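Long-range contact in probable sulfate-binding lipoprotein SubI (Mycobacterium tuberculosis, PDB 6DDN), which probably binds sulfate outside the cell membrane and passes it to an uptake transporter: residues I136-N150 with P249-N263. Sequence-based numbering, arbitrary orientation.
Sequences IPFGSVVTFVVRAGN and PVQHVTPPQTFKIEN. With SO4 (sulfate ion), chain G.
Phe-144 and Val-253 exchange a pair of backbone hydrogen bonds, N to O 3.0 Å each way, and Val-146 with Gln-251 does the same two residues further along the antiparallel strands 138-147 and 250-253. At the other end of the long strand, Ser-140 N donates to Ile-261 O (2.9 Å) and Ser-140 O accepts from Ile-261 N, so 138-147 also pairs with 257-263. Between the two pairings the partner chain bows outward through Pro-255, Pro-256 and Gln-257. Proline, having no N-H to donate, suits a place where the strand pairing is interrupted, and Pro-255 lays its CD over the face of the Phe-144 ring, 4.0 Å from the ring centroid, a CH-pi contact. Where the strands rejoin, Thr-258 OG1 is directed at Val-142 O; its 2.4 Å distance is too short to be taken literally. Val-142 N donates to Phe-259 O, while its CG2, anti to the carbonyl carbon, meets Ile-261 CD1 at 3.9 Å with the two side chains crossing at about a right angle. Gly-139 suits its place opposite Glu-262, since a side chain would clash with Ile-261 O, to which its CA comes within 3.1 Å. Beyond it, the planes of the Phe-138 ring and the Asn-263 amide are turned 50° to each other, and Phe-138 CE1 is 3.6 Å from Asn-263 OD1.

Farther out, Trp-293 stacks on Phe-138, Ser-110 O accepts from Asn-263 ND2, and strand 232-236 pairs with the other edge of 138-147. A sulfate, probably from the crystallisation liquor, accepts from Gln-257 N in the detour and from Trp-157 N. One long strand with two successive antiparallel partners in a mixed sheet is consistent with the type 2 periplasmic-binding-protein fold of this family.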
ATOM      1  N   ILE A 136      -6.573  -1.237  10.203  1.00 41.09           N
ATOM      2  CA  ILE A 136      -6.327  -0.522   8.956  1.00 49.62           C
ATOM      3  C   ILE A 136      -6.638   0.955   9.195  1.00 51.12           C
ATOM      4  O   ILE A 136      -7.814   1.329   9.317  1.00 50.21           O
ATOM      5  CB  ILE A 136      -7.159  -1.096   7.801  1.00 51.33           C
ATOM      6  CG1 ILE A 136      -6.582  -2.445   7.366  1.00 50.68           C
ATOM      7  CG2 ILE A 136      -7.174  -0.143   6.618  1.00 48.42           C
ATOM      8  CD1 ILE A 136      -7.620  -3.515   7.147  1.00 52.40           C
ATOM      9  N   PRO A 137      -5.625   1.823   9.286  1.00 50.34           N
ATOM     10  CA  PRO A 137      -5.885   3.245   9.542  1.00 51.04           C
ATOM     11  C   PRO A 137      -6.035   4.063   8.269  1.00 50.19           C
ATOM     12  O   PRO A 137      -6.541   5.190   8.306  1.00 51.92           O
ATOM     13  CB  PRO A 137      -4.647   3.676  10.332  1.00 50.14           C
ATOM     14  CG  PRO A 137      -3.557   2.828   9.760  1.00 48.23           C
ATOM     15  CD  PRO A 137      -4.189   1.504   9.375  1.00 47.70           C
ATOM     16  N   PHE A 138      -5.586   3.516   7.145  1.00 45.62           N
ATOM     17  CA  PHE A 138      -5.683   4.204   5.865  1.00 44.01           C
ATOM     18  C   PHE A 138      -5.501   3.179   4.754  1.00 44.70           C
ATOM     19  O   PHE A 138      -5.278   1.991   5.005  1.00 48.52           O
ATOM     20  CB  PHE A 138      -4.657   5.340   5.760  1.00 40.24           C
ATOM     21  CG  PHE A 138      -3.226   4.889   5.883  1.00 42.05           C
ATOM     22  CD1 PHE A 138      -2.538   4.394   4.783  1.00 47.71           C
ATOM     23  CD2 PHE A 138      -2.565   4.972   7.095  1.00 40.22           C
ATOM     24  CE1 PHE A 138      -1.220   3.980   4.897  1.00 46.47           C
ATOM     25  CE2 PHE A 138      -1.249   4.560   7.214  1.00 39.77           C
ATOM     26  CZ  PHE A 138      -0.576   4.065   6.114  1.00 43.79           C
ATOM     27  N   GLY A 139      -5.592   3.655   3.522  1.00 41.66           N
ATOM     28  CA  GLY A 139      -5.402   2.795   2.378  1.00 38.76           C
ATOM     29  C   GLY A 139      -5.276   3.605   1.109  1.00 38.10           C
ATOM     30  O   GLY A 139      -4.976   4.799   1.144  1.00 42.53           O
ATOM     31  N   SER A 140      -5.521   2.944  -0.014  1.00 36.49           N
ATOM     32  CA  SER A 140      -5.402   3.588  -1.316  1.00 46.56           C
ATOM     33  C   SER A 140      -6.149   2.743  -2.340  1.00 49.99           C
ATOM     34  O   SER A 140      -6.928   1.852  -1.987  1.00 53.65           O
ATOM     35  CB  SER A 140      -3.930   3.776  -1.698  1.00 46.83           C
ATOM     36  OG  SER A 140      -3.793   4.650  -2.804  1.00 46.84           O
ATOM     37  N   VAL A 141      -5.915   3.032  -3.619  1.00 47.02           N
ATOM     38  CA  VAL A 141      -6.418   2.220  -4.717  1.00 44.01           C
ATOM     39  C   VAL A 141      -5.291   2.025  -5.719  1.00 42.89           C
ATOM     40  O   VAL A 141      -4.362   2.834  -5.806  1.00 40.80           O
ATOM     41  CB  VAL A 141      -7.645   2.854  -5.410  1.00 38.28           C
ATOM     42  CG1 VAL A 141      -8.839   2.870  -4.477  1.00 36.78           C
ATOM     43  CG2 VAL A 141      -7.313   4.260  -5.887  1.00 36.65           C
ATOM     44  N   VAL A 142      -5.376   0.936  -6.479  1.00 43.03           N
ATOM     45  CA  VAL A 142      -4.415   0.699  -7.545  1.00 44.01           C
ATOM     46  C   VAL A 142      -4.667   1.687  -8.675  1.00 44.96           C
ATOM     47  O   VAL A 142      -5.815   1.922  -9.077  1.00 41.78           O
ATOM     48  CB  VAL A 142      -4.510  -0.756  -8.031  1.00 44.31           C
ATOM     49  CG1 VAL A 142      -3.553  -0.993  -9.177  1.00 40.33           C
ATOM     50  CG2 VAL A 142      -4.226  -1.715  -6.886  1.00 48.61           C
ATOM     51  N   THR A 143      -3.594   2.280  -9.192  1.00 46.26           N
ATOM     52  CA  THR A 143      -3.698   3.272 -10.249  1.00 44.99           C
ATOM     53  C   THR A 143      -2.571   3.073 -11.252  1.00 44.77           C
ATOM     54  O   THR A 143      -1.563   2.423 -10.965  1.00 43.62           O
ATOM     55  CB  THR A 143      -3.657   4.698  -9.686  1.00 46.50           C
ATOM     56  OG1 THR A 143      -3.924   5.639 -10.732  1.00 53.34           O
ATOM     57  CG2 THR A 143      -2.294   4.990  -9.083  1.00 43.26           C
ATOM     58  N   PHE A 144      -2.761   3.635 -12.445  1.00 47.23           N
ATOM     59  CA  PHE A 144      -1.737   3.644 -13.484  1.00 44.35           C
ATOM     60  C   PHE A 144      -0.940   4.934 -13.362  1.00 48.98           C
ATOM     61  O   PHE A 144      -1.466   6.015 -13.635  1.00 51.15           O
ATOM     62  CB  PHE A 144      -2.352   3.561 -14.879  1.00 38.57           C
ATOM     63  CG  PHE A 144      -3.113   2.298 -15.152  1.00 37.89           C
ATOM     64  CD1 PHE A 144      -2.737   1.099 -14.577  1.00 40.68           C
ATOM     65  CD2 PHE A 144      -4.199   2.312 -16.014  1.00 43.07           C
ATOM     66  CE1 PHE A 144      -3.440  -0.061 -14.845  1.00 47.83           C
ATOM     67  CE2 PHE A 144      -4.907   1.156 -16.284  1.00 48.12           C
ATOM     68  CZ  PHE A 144      -4.527  -0.033 -15.699  1.00 50.08           C
ATOM     69  N   VAL A 145       0.323   4.836 -12.970  1.00 50.69           N
ATOM     70  CA  VAL A 145       1.207   5.983 -13.122  1.00 44.96           C
ATOM     71  C   VAL A 145       1.625   6.066 -14.580  1.00 42.73           C
ATOM     72  O   VAL A 145       1.985   5.061 -15.204  1.00 38.67           O
ATOM     73  CB  VAL A 145       2.424   5.894 -12.186  1.00 39.94           C
ATOM     74  CG1 VAL A 145       3.299   7.125 -12.362  1.00 37.88           C
ATOM     75  CG2 VAL A 145       1.969   5.791 -10.750  1.00 41.51           C
ATOM     76  N   VAL A 146       1.564   7.276 -15.128  1.00 46.78           N
ATOM     77  CA  VAL A 146       1.661   7.503 -16.560  1.00 49.38           C
ATOM     78  C   VAL A 146       2.535   8.728 -16.779  1.00 53.40           C
ATOM     79  O   VAL A 146       2.696   9.570 -15.895  1.00 60.56           O
ATOM     80  CB  VAL A 146       0.260   7.690 -17.185  1.00 56.78           C
ATOM     81  CG1 VAL A 146      -0.197   9.138 -17.082  1.00 56.40           C
ATOM     82  CG2 VAL A 146       0.238   7.207 -18.608  1.00 63.20           C
ATOM     83  N   ARG A 147       3.122   8.818 -17.967  1.00 52.02           N
ATOM     84  CA  ARG A 147       3.963   9.972 -18.229  1.00 49.06           C
ATOM     85  C   ARG A 147       3.106  11.185 -18.572  1.00 47.13           C
ATOM     86  O   ARG A 147       1.958  11.064 -19.007  1.00 47.54           O
ATOM     87  CB  ARG A 147       4.976   9.661 -19.327  1.00 49.10           C
ATOM     88  CG  ARG A 147       6.111   8.841 -18.761  1.00 49.69           C
ATOM     89  CD  ARG A 147       7.103   8.316 -19.776  1.00 49.88           C
ATOM     90  NE  ARG A 147       7.811   7.154 -19.235  1.00 49.75           N
ATOM     91  CZ  ARG A 147       8.583   7.165 -18.148  1.00 48.01           C
ATOM     92  NH1 ARG A 147       8.792   8.284 -17.466  1.00 51.11           N
ATOM     93  NH2 ARG A 147       9.167   6.045 -17.746  1.00 43.60           N
ATOM     94  N   ALA A 148       3.676  12.366 -18.337  1.00 49.34           N
ATOM     95  CA  ALA A 148       2.926  13.616 -18.397  1.00 51.47           C
ATOM     96  C   ALA A 148       2.169  13.747 -19.710  1.00 55.63           C
ATOM     97  O   ALA A 148       2.759  13.667 -20.792  1.00 57.23           O
ATOM     98  CB  ALA A 148       3.876  14.799 -18.207  1.00 52.97           C
ATOM     99  N   GLY A 149       0.855  13.940 -19.606  1.00 54.18           N
ATOM    100  CA  GLY A 149      -0.011  14.028 -20.759  1.00 52.60           C
ATOM    101  C   GLY A 149      -0.571  12.710 -21.243  1.00 50.99           C
ATOM    102  O   GLY A 149      -1.364  12.710 -22.194  1.00 54.46           O
ATOM    103  N   ASN A 150      -0.202  11.597 -20.612  1.00 50.01           N
ATOM    104  CA  ASN A 150      -0.573  10.260 -21.062  1.00 49.11           C
ATOM    105  C   ASN A 150      -0.292  10.102 -22.559  1.00 54.32           C
ATOM    106  O   ASN A 150      -1.219   9.899 -23.350  1.00 52.44           O
ATOM    107  CB  ASN A 150      -2.032   9.957 -20.750  1.00 48.82           C
ATOM    108  CG  ASN A 150      -2.327   8.466 -20.711  1.00 51.98           C
ATOM    109  OD1 ASN A 150      -1.540   7.651 -21.192  1.00 60.27           O
ATOM    110  ND2 ASN A 150      -3.468   8.105 -20.137  1.00 50.07           N
ATOM    111  N   PRO A 249       7.637  14.636 -13.857  1.00 59.08           N
ATOM    112  CA  PRO A 249       6.680  14.788 -14.972  1.00 61.31           C
ATOM    113  C   PRO A 249       5.881  13.517 -15.235  1.00 63.43           C
ATOM    114  O   PRO A 249       6.065  12.797 -16.223  1.00 56.52           O
ATOM    115  CB  PRO A 249       7.598  15.165 -16.138  1.00 58.33           C
ATOM    116  CG  PRO A 249       8.862  14.444 -15.840  1.00 55.91           C
ATOM    117  CD  PRO A 249       9.017  14.459 -14.337  1.00 53.43           C
ATOM    118  N   VAL A 250       4.957  13.225 -14.319  1.00 59.30           N
ATOM    119  CA  VAL A 250       4.063  12.081 -14.436  1.00 56.83           C
ATOM    120  C   VAL A 250       2.665  12.510 -14.013  1.00 56.52           C
ATOM    121  O   VAL A 250       2.476  13.532 -13.352  1.00 57.46           O
ATOM    122  CB  VAL A 250       4.532  10.883 -13.579  1.00 53.22           C
ATOM    123  CG1 VAL A 250       5.846  10.320 -14.105  1.00 55.46           C
ATOM    124  CG2 VAL A 250       4.670  11.299 -12.126  1.00 50.90           C
ATOM    125  N   GLN A 251       1.677  11.718 -14.424  1.00 57.18           N
ATOM    126  CA  GLN A 251       0.322  11.817 -13.902  1.00 58.51           C
ATOM    127  C   GLN A 251      -0.210  10.401 -13.722  1.00 57.59           C
ATOM    128  O   GLN A 251       0.508   9.419 -13.936  1.00 56.62           O
ATOM    129  CB  GLN A 251      -0.579  12.665 -14.807  1.00 63.43           C
ATOM    130  CG  GLN A 251      -0.247  12.598 -16.284  1.00 66.17           C
ATOM    131  CD  GLN A 251      -0.885  13.727 -17.071  1.00 71.81           C
ATOM    132  OE1 GLN A 251      -0.452  14.877 -16.990  1.00 74.76           O
ATOM    133  NE2 GLN A 251      -1.923  13.403 -17.834  1.00 75.58           N
ATOM    134  N   HIS A 252      -1.471  10.283 -13.313  1.00 59.04           N
ATOM    135  CA  HIS A 252      -2.039   8.963 -13.086  1.00 58.65           C
ATOM    136  C   HIS A 252      -3.502   8.918 -13.500  1.00 63.03           C
ATOM    137  O   HIS A 252      -4.245   9.885 -13.315  1.00 69.61           O
ATOM    138  CB  HIS A 252      -1.894   8.527 -11.618  1.00 55.03           C
ATOM    139  CG  HIS A 252      -2.724   9.318 -10.658  1.00 59.68           C
ATOM    140  ND1 HIS A 252      -2.326  10.541 -10.161  1.00 60.93           N
ATOM    141  CD2 HIS A 252      -3.926   9.057 -10.092  1.00 63.43           C
ATOM    142  CE1 HIS A 252      -3.250  11.000  -9.336  1.00 62.54           C
ATOM    143  NE2 HIS A 252      -4.232  10.119  -9.278  1.00 63.22           N
ATOM    144  N   VAL A 253      -3.894   7.783 -14.075  1.00 42.25           N
ATOM    145  CA  VAL A 253      -5.278   7.474 -14.404  1.00 43.06           C
ATOM    146  C   VAL A 253      -5.640   6.179 -13.694  1.00 43.19           C
ATOM    147  O   VAL A 253      -4.899   5.193 -13.780  1.00 43.18           O
ATOM    148  CB  VAL A 253      -5.496   7.333 -15.921  1.00 49.28           C
ATOM    149  CG1 VAL A 253      -6.970   7.501 -16.267  1.00 48.52           C
ATOM    150  CG2 VAL A 253      -4.640   8.332 -16.683  1.00 51.29           C
ATOM    151  N   THR A 254      -6.760   6.185 -12.993  1.00 46.67           N
ATOM    152  CA  THR A 254      -7.215   4.950 -12.364  1.00 42.58           C
ATOM    153  C   THR A 254      -8.115   4.188 -13.328  1.00 49.67           C
ATOM    154  O   THR A 254      -9.054   4.774 -13.878  1.00 55.46           O
ATOM    155  CB  THR A 254      -7.968   5.244 -11.076  1.00 37.41           C
ATOM    156  OG1 THR A 254      -7.197   6.145 -10.272  1.00 43.83           O
ATOM    157  CG2 THR A 254      -8.205   3.965 -10.294  1.00 33.36           C
ATOM    158  N   PRO A 255      -7.858   2.903 -13.568  1.00 51.29           N
ATOM    159  CA  PRO A 255      -8.729   2.148 -14.462  1.00 46.96           C
ATOM    160  C   PRO A 255     -10.138   2.106 -13.911  1.00 43.46           C
ATOM    161  O   PRO A 255     -10.350   2.251 -12.692  1.00 44.83           O
ATOM    162  CB  PRO A 255      -8.086   0.753 -14.485  1.00 48.66           C
ATOM    163  CG  PRO A 255      -7.299   0.674 -13.224  1.00 53.72           C
ATOM    164  CD  PRO A 255      -6.800   2.065 -12.979  1.00 54.13           C
ATOM    165  N   PRO A 256     -11.143   1.935 -14.777  1.00 42.69           N
ATOM    166  CA  PRO A 256     -12.533   1.903 -14.288  1.00 45.33           C
ATOM    167  C   PRO A 256     -12.757   0.881 -13.187  1.00 45.97           C
ATOM    168  O   PRO A 256     -13.471   1.164 -12.218  1.00 48.97           O
ATOM    169  CB  PRO A 256     -13.335   1.573 -15.553  1.00 45.43           C
ATOM    170  CG  PRO A 256     -12.484   2.070 -16.673  1.00 46.06           C
ATOM    171  CD  PRO A 256     -11.068   1.826 -16.243  1.00 43.33           C
ATOM    172  N   GLN A 257     -12.157  -0.298 -13.306  1.00 42.74           N
ATOM    173  CA  GLN A 257     -12.131  -1.277 -12.230  1.00 41.47           C
ATOM    174  C   GLN A 257     -10.748  -1.263 -11.596  1.00 46.13           C
ATOM    175  O   GLN A 257      -9.738  -1.378 -12.298  1.00 53.26           O
ATOM    176  CB  GLN A 257     -12.464  -2.680 -12.739  1.00 42.84           C
ATOM    177  CG  GLN A 257     -13.784  -2.788 -13.483  1.00 53.63           C
ATOM    178  CD  GLN A 257     -14.247  -4.226 -13.628  1.00 67.04           C
ATOM    179  OE1 GLN A 257     -14.359  -4.956 -12.645  1.00 69.59           O
ATOM    180  NE2 GLN A 257     -14.513  -4.641 -14.862  1.00 74.03           N
ATOM    181  N   THR A 258     -10.704  -1.106 -10.277  1.00 46.23           N
ATOM    182  CA  THR A 258      -9.452  -1.123  -9.539  1.00 43.77           C
ATOM    183  C   THR A 258      -9.674  -1.834  -8.213  1.00 45.34           C
ATOM    184  O   THR A 258     -10.802  -2.186  -7.853  1.00 44.46           O
ATOM    185  CB  THR A 258      -8.904   0.291  -9.315  1.00 44.68           C
ATOM    186  OG1 THR A 258      -7.548   0.214  -8.860  1.00 50.86           O
ATOM    187  CG2 THR A 258      -9.736   1.028  -8.281  1.00 41.14           C
ATOM    188  N   PHE A 259      -8.582  -2.048  -7.484  1.00 43.22           N
ATOM    189  CA  PHE A 259      -8.603  -2.788  -6.232  1.00 45.01           C
ATOM    190  C   PHE A 259      -8.430  -1.847  -5.050  1.00 44.36           C
ATOM    191  O   PHE A 259      -7.691  -0.859  -5.131  1.00 39.33           O
ATOM    192  CB  PHE A 259      -7.512  -3.857  -6.203  1.00 49.21           C
ATOM    193  CG  PHE A 259      -7.884  -5.071  -5.408  1.00 54.37           C
ATOM    194  CD1 PHE A 259      -8.611  -6.096  -5.990  1.00 54.99           C
ATOM    195  CD2 PHE A 259      -7.517  -5.185  -4.077  1.00 54.93           C
ATOM    196  CE1 PHE A 259      -8.964  -7.212  -5.262  1.00 57.98           C
ATOM    197  CE2 PHE A 259      -7.866  -6.299  -3.342  1.00 58.34           C
ATOM    198  CZ  PHE A 259      -8.591  -7.316  -3.937  1.00 61.71           C
ATOM    199  N   LYS A 260      -9.108  -2.163  -3.951  1.00 48.81           N
ATOM    200  CA  LYS A 260      -9.023  -1.360  -2.737  1.00 50.29           C
ATOM    201  C   LYS A 260      -7.793  -1.774  -1.942  1.00 51.73           C
ATOM    202  O   LYS A 260      -7.700  -2.916  -1.478  1.00 55.30           O
ATOM    203  CB  LYS A 260     -10.289  -1.523  -1.899  1.00 52.05           C
ATOM    204  CG  LYS A 260     -10.325  -0.648  -0.655  1.00 50.03           C
ATOM    205  CD  LYS A 260     -11.251  -1.232   0.399  1.00 52.25           C
ATOM    206  CE  LYS A 260     -11.726  -0.166   1.372  1.00 59.52           C
ATOM    207  NZ  LYS A 260     -12.769  -0.687   2.303  1.00 71.21           N
ATOM    208  N   ILE A 261      -6.854  -0.850  -1.784  1.00 52.60           N
ATOM    209  CA  ILE A 261      -5.635  -1.097  -1.026  1.00 49.30           C
ATOM    210  C   ILE A 261      -5.894  -0.753   0.434  1.00 51.12           C
ATOM    211  O   ILE A 261      -6.394   0.334   0.746  1.00 49.65           O
ATOM    212  CB  ILE A 261      -4.464  -0.277  -1.588  1.00 40.61           C
ATOM    213  CG1 ILE A 261      -4.207  -0.658  -3.047  1.00 33.14           C
ATOM    214  CG2 ILE A 261      -3.214  -0.470  -0.738  1.00 41.61           C
ATOM    215  CD1 ILE A 261      -2.970  -0.013  -3.640  1.00 33.08           C
ATOM    216  N   GLU A 262      -5.568  -1.684   1.329  1.00 53.32           N
ATOM    217  CA  GLU A 262      -5.732  -1.495   2.766  1.00 49.48           C
ATOM    218  C   GLU A 262      -4.407  -1.804   3.444  1.00 52.28           C
ATOM    219  O   GLU A 262      -3.946  -2.949   3.408  1.00 61.94           O
ATOM    220  CB  GLU A 262      -6.845  -2.386   3.324  1.00 53.02           C
ATOM    221  CG  GLU A 262      -8.200  -2.178   2.668  1.00 56.63           C
ATOM    222  CD  GLU A 262      -9.309  -2.923   3.383  1.00 66.06           C
ATOM    223  OE1 GLU A 262     -10.146  -2.265   4.038  1.00 69.15           O
ATOM    224  OE2 GLU A 262      -9.340  -4.169   3.295  1.00 70.62           O
ATOM    225  N   ASN A 263      -3.803  -0.790   4.063  1.00 50.42           N
ATOM    226  CA  ASN A 263      -2.470  -0.924   4.628  1.00 52.12           C
ATOM    227  C   ASN A 263      -2.558  -1.122   6.134  1.00 52.14           C
ATOM    228  O   ASN A 263      -2.919  -0.177   6.852  1.00 53.76           O
ATOM    229  CB  ASN A 263      -1.631   0.307   4.299  1.00 52.16           C
ATOM    230  CG  ASN A 263      -1.550   0.567   2.809  1.00 51.38           C
ATOM    231  OD1 ASN A 263      -1.983   1.613   2.325  1.00 55.00           O
ATOM    232  ND2 ASN A 263      -0.998  -0.389   2.070  1.00 47.58           N
TER
HETATM  233  S   SO4 G 405     -11.150  -2.074 -16.695  1.00121.53           S
HETATM  234  O1  SO4 G 405     -10.771  -2.166 -15.292  1.00122.34           O
HETATM  235  O2  SO4 G 405     -10.034  -1.512 -17.441  1.00117.23           O
HETATM  236  O3  SO4 G 405     -11.459  -3.401 -17.217  1.00125.12           O
HETATM  237  O4  SO4 G 405     -12.320  -1.210 -16.815  1.00123.59           O